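Local atomic coordinates of secreted protein (Streptomyces lividans TK24, PDB entry 5LXZ), a protein that probably acts as a copper-radical oxidase of the galactose oxidase-like AA5 family, using a mononuclear copper centre with tyrosine and histidine ligands. Residues 31-34 with 38-41; 40-45 with 234-239; 62-67 with 465-470. The protein carries 1 engineered substitution. All coordinates share one frame; numbering follows the deposited sequence.

Interaction 1 (31-34 with 38-41); sequences AALL and KVLM
A32 and L40 form the antiparallel hydrogen-bonded pair of this hairpin, with A32 N giving to L40 O (2.9 Å) and L40 N to A32 O (2.8 Å). A third bond, L34 N to K38 O at 2.8 Å, carries the ladder on to the turn. A31 with M41 and L33 with V39 are the non-hydrogen-bonded pairs, and the strands run 168° to one another. Two bent CA-H...O contacts, A31 CA to L40 O (3.1 Å) and V39 CA to A32 O (3.4 Å), add weakly.

On the face of A31, L33, V39 and M41, the L33 and V39 side chains cross at about a right angle, L33 CD1 lying 4.1 Å from V39 CG2, while V39 CG1 sits 4.2 Å from A31 CB. Past the strand end, L34 has CG beside its backbone N (chi1 -52°), which turns the isobutyl group over K38 O and brings CD2 within 4.1 Å of L40 CB, on the other face. Cutting L34 back to an alanine would probably strip L40 CB of an apolar neighbour and open a gap over K38 O. The backbone polar groups thus pair inside a buried, apolar setting, as suits inner strands of a propeller blade.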
# COMPACT_ATOMS: atom_id res chain seq x y z
N ALA A 31 -1.41 7.57 5.50
CA ALA A 31 -1.01 8.95 5.63
C ALA A 31 -0.48 9.47 4.32
O ALA A 31 0.06 8.71 3.50
CB ALA A 31 -0.01 9.13 6.73
N ALA A 32 -0.64 10.76 4.13
CA ALA A 32 -0.13 11.41 2.94
C ALA A 32 0.37 12.80 3.29
O ALA A 32 -0.31 13.54 3.97
CB ALA A 32 -1.21 11.51 1.88
N LEU A 33 1.55 13.15 2.81
CA LEU A 33 2.02 14.51 2.90
C LEU A 33 1.34 15.33 1.85
O LEU A 33 1.30 14.95 0.71
CB LEU A 33 3.53 14.58 2.76
CG LEU A 33 4.09 16.00 2.70
CD1 LEU A 33 3.87 16.71 4.03
CD2 LEU A 33 5.57 15.98 2.36
N LEU A 34 0.73 16.45 2.25
CA LEU A 34 0.02 17.35 1.35
C LEU A 34 0.90 18.53 0.99
O LEU A 34 1.86 18.88 1.69
CB LEU A 34 -1.22 17.87 2.07
CG LEU A 34 -2.12 16.80 2.69
CD1 LEU A 34 -3.19 17.51 3.51
CD2 LEU A 34 -2.71 15.91 1.63
N LYS A 38 1.34 19.92 5.41
CA LYS A 38 0.67 19.19 6.47
C LYS A 38 0.47 17.75 6.06
O LYS A 38 0.53 17.42 4.86
CB LYS A 38 -0.65 19.87 6.77
CG LYS A 38 -0.39 21.32 7.21
CD LYS A 38 -1.66 21.96 7.62
CE LYS A 38 -1.51 23.47 7.80
NZ LYS A 38 -2.84 23.99 8.22
N VAL A 39 0.24 16.90 7.04
CA VAL A 39 0.07 15.46 6.80
C VAL A 39 -1.35 15.07 7.07
O VAL A 39 -1.88 15.32 8.17
CB VAL A 39 1.01 14.65 7.68
CG1 VAL A 39 0.85 13.16 7.43
CG2 VAL A 39 2.46 15.07 7.46
N LEU A 40 -1.97 14.44 6.08
CA LEU A 40 -3.29 13.84 6.21
C LEU A 40 -3.11 12.45 6.82
O LEU A 40 -2.31 11.65 6.31
CB LEU A 40 -3.95 13.73 4.86
CG LEU A 40 -5.34 13.10 4.86
CD1 LEU A 40 -6.32 14.06 5.49
CD2 LEU A 40 -5.73 12.67 3.44
N MET A 41 -3.80 12.17 7.91
CA MET A 41 -3.71 10.89 8.60
C MET A 41 -5.10 10.29 8.65
O MET A 41 -6.01 10.84 9.30
CB MET A 41 -3.15 11.12 10.01
CG MET A 41 -1.78 11.78 9.97
SD MET A 41 -1.17 12.29 11.58
CE MET A 41 -0.70 10.67 12.18

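Interaction 2 (40-45 with 234-239); sequences LMVAGS and EKYIKV
Y236 and V42 meet where two four-stranded propeller blades lie face to face: V42 and L40 stand on strand 39-44 of one blade, Y236 on strand 235-238, at the outer edge of the next. The backbones stay well apart, since the closest pair of CA atoms, L40 and E234, is separated by 8.9 Å, and only 93 Å² is buried. One long side chain spans the gap. Y236 carries CG beside its backbone N, anti to the carbonyl carbon (chi1 -66°), and the phenol then reaches across, coming from the direction opposite to V42.

Its hydroxyl does the touching. Y236 OH lies 3.4 Å from V42 CG2 and 3.9 Å from V42 CG1, so both valine methyls bear on the same oxygen. The leucine contributes more loosely, with L40 CD1 at 4.3 Å from Y236 OH. No hydrogen bond links the two segments; the polar need of this hydroxyl is met by T59 OG1 on strand 58-62, so an otherwise apolar meeting point holds a satisfied oxygen.

Beyond V42 the strand is distorted by a classic beta bulge, A43 and G44 both facing D58. Around the phenol, F229 on strand 226-230 meets the ring edge-to-face, I93 of strand 91-102 touches it from within its own blade, and P75 and L78 of the loop before strand 81-85 also touch Y236.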
# COMPACT_ATOMS: atom_id res chain seq x y z
N LEU A 40 -1.97 14.44 6.08
CA LEU A 40 -3.29 13.84 6.21
C LEU A 40 -3.11 12.45 6.82
O LEU A 40 -2.31 11.65 6.31
CB LEU A 40 -3.95 13.73 4.86
CG LEU A 40 -5.34 13.10 4.86
CD1 LEU A 40 -6.32 14.06 5.49
CD2 LEU A 40 -5.73 12.67 3.44
N MET A 41 -3.80 12.17 7.91
CA MET A 41 -3.71 10.89 8.60
C MET A 41 -5.10 10.29 8.65
O MET A 41 -6.01 10.84 9.30
CB MET A 41 -3.15 11.12 10.01
CG MET A 41 -1.78 11.78 9.97
SD MET A 41 -1.17 12.29 11.58
CE MET A 41 -0.70 10.67 12.18
N VAL A 42 -5.28 9.15 8.00
CA VAL A 42 -6.60 8.58 7.83
C VAL A 42 -6.71 7.27 8.60
O VAL A 42 -5.90 6.36 8.44
CB VAL A 42 -6.96 8.33 6.36
CG1 VAL A 42 -8.40 7.86 6.23
CG2 VAL A 42 -6.74 9.57 5.52
N ALA A 43 -7.69 7.23 9.48
CA ALA A 43 -8.04 6.04 10.19
C ALA A 43 -9.27 5.37 9.64
O ALA A 43 -9.35 4.16 9.66
CB ALA A 43 -8.27 6.38 11.67
N GLY A 44 -10.25 6.14 9.17
CA GLY A 44 -11.56 5.54 8.95
C GLY A 44 -12.04 4.99 10.28
O GLY A 44 -11.85 5.65 11.31
N SER A 45 -12.61 3.80 10.27
CA SER A 45 -13.00 3.15 11.51
C SER A 45 -11.82 2.53 12.25
O SER A 45 -11.96 2.05 13.37
CB SER A 45 -14.08 2.10 11.26
OG SER A 45 -13.59 1.13 10.36
N GLU A 234 -9.01 21.58 3.34
CA GLU A 234 -8.92 20.54 4.34
C GLU A 234 -10.22 19.77 4.48
O GLU A 234 -10.70 19.53 5.58
CB GLU A 234 -8.36 21.11 5.64
CG GLU A 234 -6.95 21.63 5.42
CD GLU A 234 -6.27 22.16 6.67
OE1 GLU A 234 -6.97 22.42 7.68
OE2 GLU A 234 -5.03 22.30 6.62
N LYS A 235 -10.78 19.35 3.35
CA LYS A 235 -12.00 18.57 3.37
C LYS A 235 -12.05 17.54 2.25
O LYS A 235 -11.38 17.69 1.21
CB LYS A 235 -13.24 19.48 3.36
CG LYS A 235 -13.49 20.28 2.14
CD LYS A 235 -14.80 21.07 2.34
CE LYS A 235 -14.77 22.46 1.76
NZ LYS A 235 -14.69 22.42 0.29
N TYR A 236 -12.81 16.49 2.47
CA TYR A 236 -13.08 15.50 1.45
C TYR A 236 -14.21 16.01 0.56
O TYR A 236 -15.26 16.43 1.07
CB TYR A 236 -13.53 14.19 2.07
CG TYR A 236 -12.47 13.49 2.87
CD1 TYR A 236 -11.54 12.66 2.25
CD2 TYR A 236 -12.45 13.58 4.25
CE1 TYR A 236 -10.60 11.98 3.00
CE2 TYR A 236 -11.54 12.87 5.01
CZ TYR A 236 -10.62 12.07 4.37
OH TYR A 236 -9.66 11.35 5.09
N ILE A 237 -13.98 15.99 -0.74
CA ILE A 237 -15.00 16.43 -1.72
C ILE A 237 -15.49 15.20 -2.48
O ILE A 237 -14.69 14.50 -3.14
CB ILE A 237 -14.43 17.46 -2.68
CG1 ILE A 237 -13.84 18.65 -1.92
CG2 ILE A 237 -15.54 17.88 -3.67
CD1 ILE A 237 -13.25 19.71 -2.79
N LYS A 238 -16.77 14.90 -2.43
CA LYS A 238 -17.31 13.74 -3.08
C LYS A 238 -17.19 13.90 -4.60
O LYS A 238 -17.48 14.98 -5.15
CB LYS A 238 -18.79 13.57 -2.72
CG LYS A 238 -19.42 12.30 -3.27
CD LYS A 238 -20.75 12.02 -2.57
CE LYS A 238 -21.24 10.60 -2.80
NZ LYS A 238 -21.62 10.34 -4.21
N VAL A 239 -16.71 12.86 -5.27
CA VAL A 239 -16.70 12.76 -6.71
C VAL A 239 -17.47 11.53 -7.12
O VAL A 239 -18.02 10.83 -6.29
CB VAL A 239 -15.24 12.79 -7.27
CG1 VAL A 239 -14.58 14.13 -6.92
CG2 VAL A 239 -14.40 11.57 -6.87

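Interaction 3 (62-67 with 465-470); sequences WDPVKG and ILLPDG
L467 presses the end of its side chain against W62 and P64. Its CD1 lies 4.0 Å from W62 CH2, and CD2 comes to 4.1 Å from W62 CZ3, so both branches of the leucine meet the benzo part of the indole. The approach to the ring is oblique, and the two side chains cross at about a right angle. P64, from the same segment as W62, adds its CB at 4.2 Å from L467 CD1. These contacts are purely apolar; no hydrogen bond spans the two segments.

The next shell fixes the groups. L467 has CG beside its backbone N (chi1 -55°), which aims both methyls at the tryptophan. On the W62 side, P64 CA stands 3.7 Å above one face of the indole, offset toward its rim, and G67 O lies in the ring plane at its edge. The turn carrying P64 is itself tied down by D63: OD1 accepts V65 N at 2.9 Å, an Asx turn, and also K66 N at 3.1 Å. Both donors come from the same face of the carboxylate, the V65 bond nearly in line with the C-O bond and the K66 bond 71° out of the plane. G67 N returns to D63 O at 2.8 Å. In the partner segment, G470 N bonds to L467 O, closing a type I turn.

Farther out, F20 packs edge-to-face with W62, while V39 touches both W62 and L467. The contact therefore joins the loop after strand 58-62 in one propeller blade to the hairpin turn between strands 462-466 and 472-476 in what is probably the adjacent one. That second blade also takes in N-terminal strand 14-18, consistent with the "Velcro" closure seen in many beta-propellers.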
# COMPACT_ATOMS: atom_id res chain seq x y z
N TRP A 62 -2.19 17.02 10.53
CA TRP A 62 -1.13 17.32 11.45
C TRP A 62 -0.19 18.29 10.78
O TRP A 62 0.24 18.07 9.64
CB TRP A 62 -0.41 16.04 11.83
CG TRP A 62 0.85 16.22 12.61
CD1 TRP A 62 0.99 16.88 13.81
CD2 TRP A 62 2.14 15.71 12.28
NE1 TRP A 62 2.31 16.82 14.23
CE2 TRP A 62 3.03 16.09 13.32
CE3 TRP A 62 2.63 14.98 11.19
CZ2 TRP A 62 4.40 15.77 13.29
CZ3 TRP A 62 3.99 14.66 11.16
CH2 TRP A 62 4.85 15.04 12.21
N ASP A 63 0.11 19.39 11.47
CA ASP A 63 1.07 20.37 10.99
C ASP A 63 2.38 20.07 11.69
O ASP A 63 2.51 20.30 12.90
CB ASP A 63 0.57 21.77 11.29
CG ASP A 63 1.51 22.86 10.84
OD1 ASP A 63 2.69 22.61 10.67
OD2 ASP A 63 1.02 23.99 10.65
N PRO A 64 3.36 19.52 10.96
CA PRO A 64 4.60 19.17 11.63
C PRO A 64 5.42 20.37 12.08
O PRO A 64 6.24 20.18 12.97
CB PRO A 64 5.36 18.33 10.60
CG PRO A 64 4.68 18.53 9.32
CD PRO A 64 3.32 19.06 9.55
N VAL A 65 5.21 21.54 11.51
CA VAL A 65 6.03 22.72 11.86
C VAL A 65 5.51 23.27 13.19
O VAL A 65 6.26 23.46 14.15
CB VAL A 65 6.00 23.78 10.74
CG1 VAL A 65 6.75 25.05 11.14
CG2 VAL A 65 6.63 23.22 9.46
N LYS A 66 4.21 23.48 13.24
CA LYS A 66 3.52 24.02 14.43
C LYS A 66 3.27 23.00 15.53
O LYS A 66 3.05 23.37 16.67
CB LYS A 66 2.23 24.70 14.02
CG LYS A 66 2.45 25.89 13.10
CD LYS A 66 1.28 26.85 13.06
CE LYS A 66 1.68 28.11 12.33
NZ LYS A 66 0.51 29.01 12.19
N GLY A 67 3.26 21.71 15.18
CA GLY A 67 2.97 20.64 16.13
C GLY A 67 1.50 20.34 16.37
O GLY A 67 1.16 19.37 17.07
N ILE A 465 6.45 8.60 6.20
CA ILE A 465 6.32 9.77 5.34
C ILE A 465 7.52 10.69 5.54
O ILE A 465 7.78 11.15 6.67
CB ILE A 465 5.06 10.58 5.79
CG1 ILE A 465 3.79 9.70 5.81
CG2 ILE A 465 4.88 11.85 4.97
CD1 ILE A 465 3.34 9.33 4.44
N LEU A 466 8.20 11.02 4.44
CA LEU A 466 9.21 12.09 4.45
C LEU A 466 8.54 13.45 4.58
O LEU A 466 7.58 13.74 3.87
CB LEU A 466 10.01 12.06 3.16
CG LEU A 466 11.05 13.16 2.93
CD1 LEU A 466 12.18 13.10 3.97
CD2 LEU A 466 11.61 13.13 1.50
N LEU A 467 9.06 14.28 5.47
CA LEU A 467 8.53 15.60 5.71
C LEU A 467 9.40 16.66 5.02
O LEU A 467 10.58 16.42 4.76
CB LEU A 467 8.47 15.87 7.21
CG LEU A 467 7.69 14.86 8.04
CD1 LEU A 467 7.81 15.11 9.52
CD2 LEU A 467 6.23 14.85 7.68
N PRO A 468 8.86 17.87 4.84
CA PRO A 468 9.61 18.94 4.18
C PRO A 468 10.88 19.37 4.89
O PRO A 468 11.79 19.87 4.25
CB PRO A 468 8.58 20.06 4.04
CG PRO A 468 7.27 19.34 3.95
CD PRO A 468 7.41 18.20 4.91
N ASP A 469 10.96 19.11 6.18
CA ASP A 469 12.19 19.47 6.91
C ASP A 469 13.26 18.42 6.83
O ASP A 469 14.35 18.59 7.41
CB ASP A 469 11.87 19.86 8.35
CG ASP A 469 11.50 18.69 9.22
OD1 ASP A 469 11.22 17.60 8.73
OD2 ASP A 469 11.46 18.84 10.48
N GLY A 470 13.00 17.31 6.12
CA GLY A 470 13.96 16.22 5.98
C GLY A 470 13.91 15.16 7.07
O GLY A 470 14.66 14.20 7.02

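Strand 39-44 is the common thread: interaction 1 pairs it with strand 30-33, and interaction 2 starts from its continuation, sharing L40 and M41. The centres of interactions 1 and 2 are about 10 Å apart, those of 1 and 3 about 9 Å, and those of 2 and 3 about 19 Å, which sets the hairpin between the other two. The K38 NZ to E234 OE2 salt bridge links 1 to 2, and V39 probably hydrogen-bonds W62, linking 1 to 3. Along the chain interaction 1 closes before 3 opens, whereas 2 and 3 interleave. The blade that carries the hairpin is thus tied to what are probably its two neighbours in the propeller.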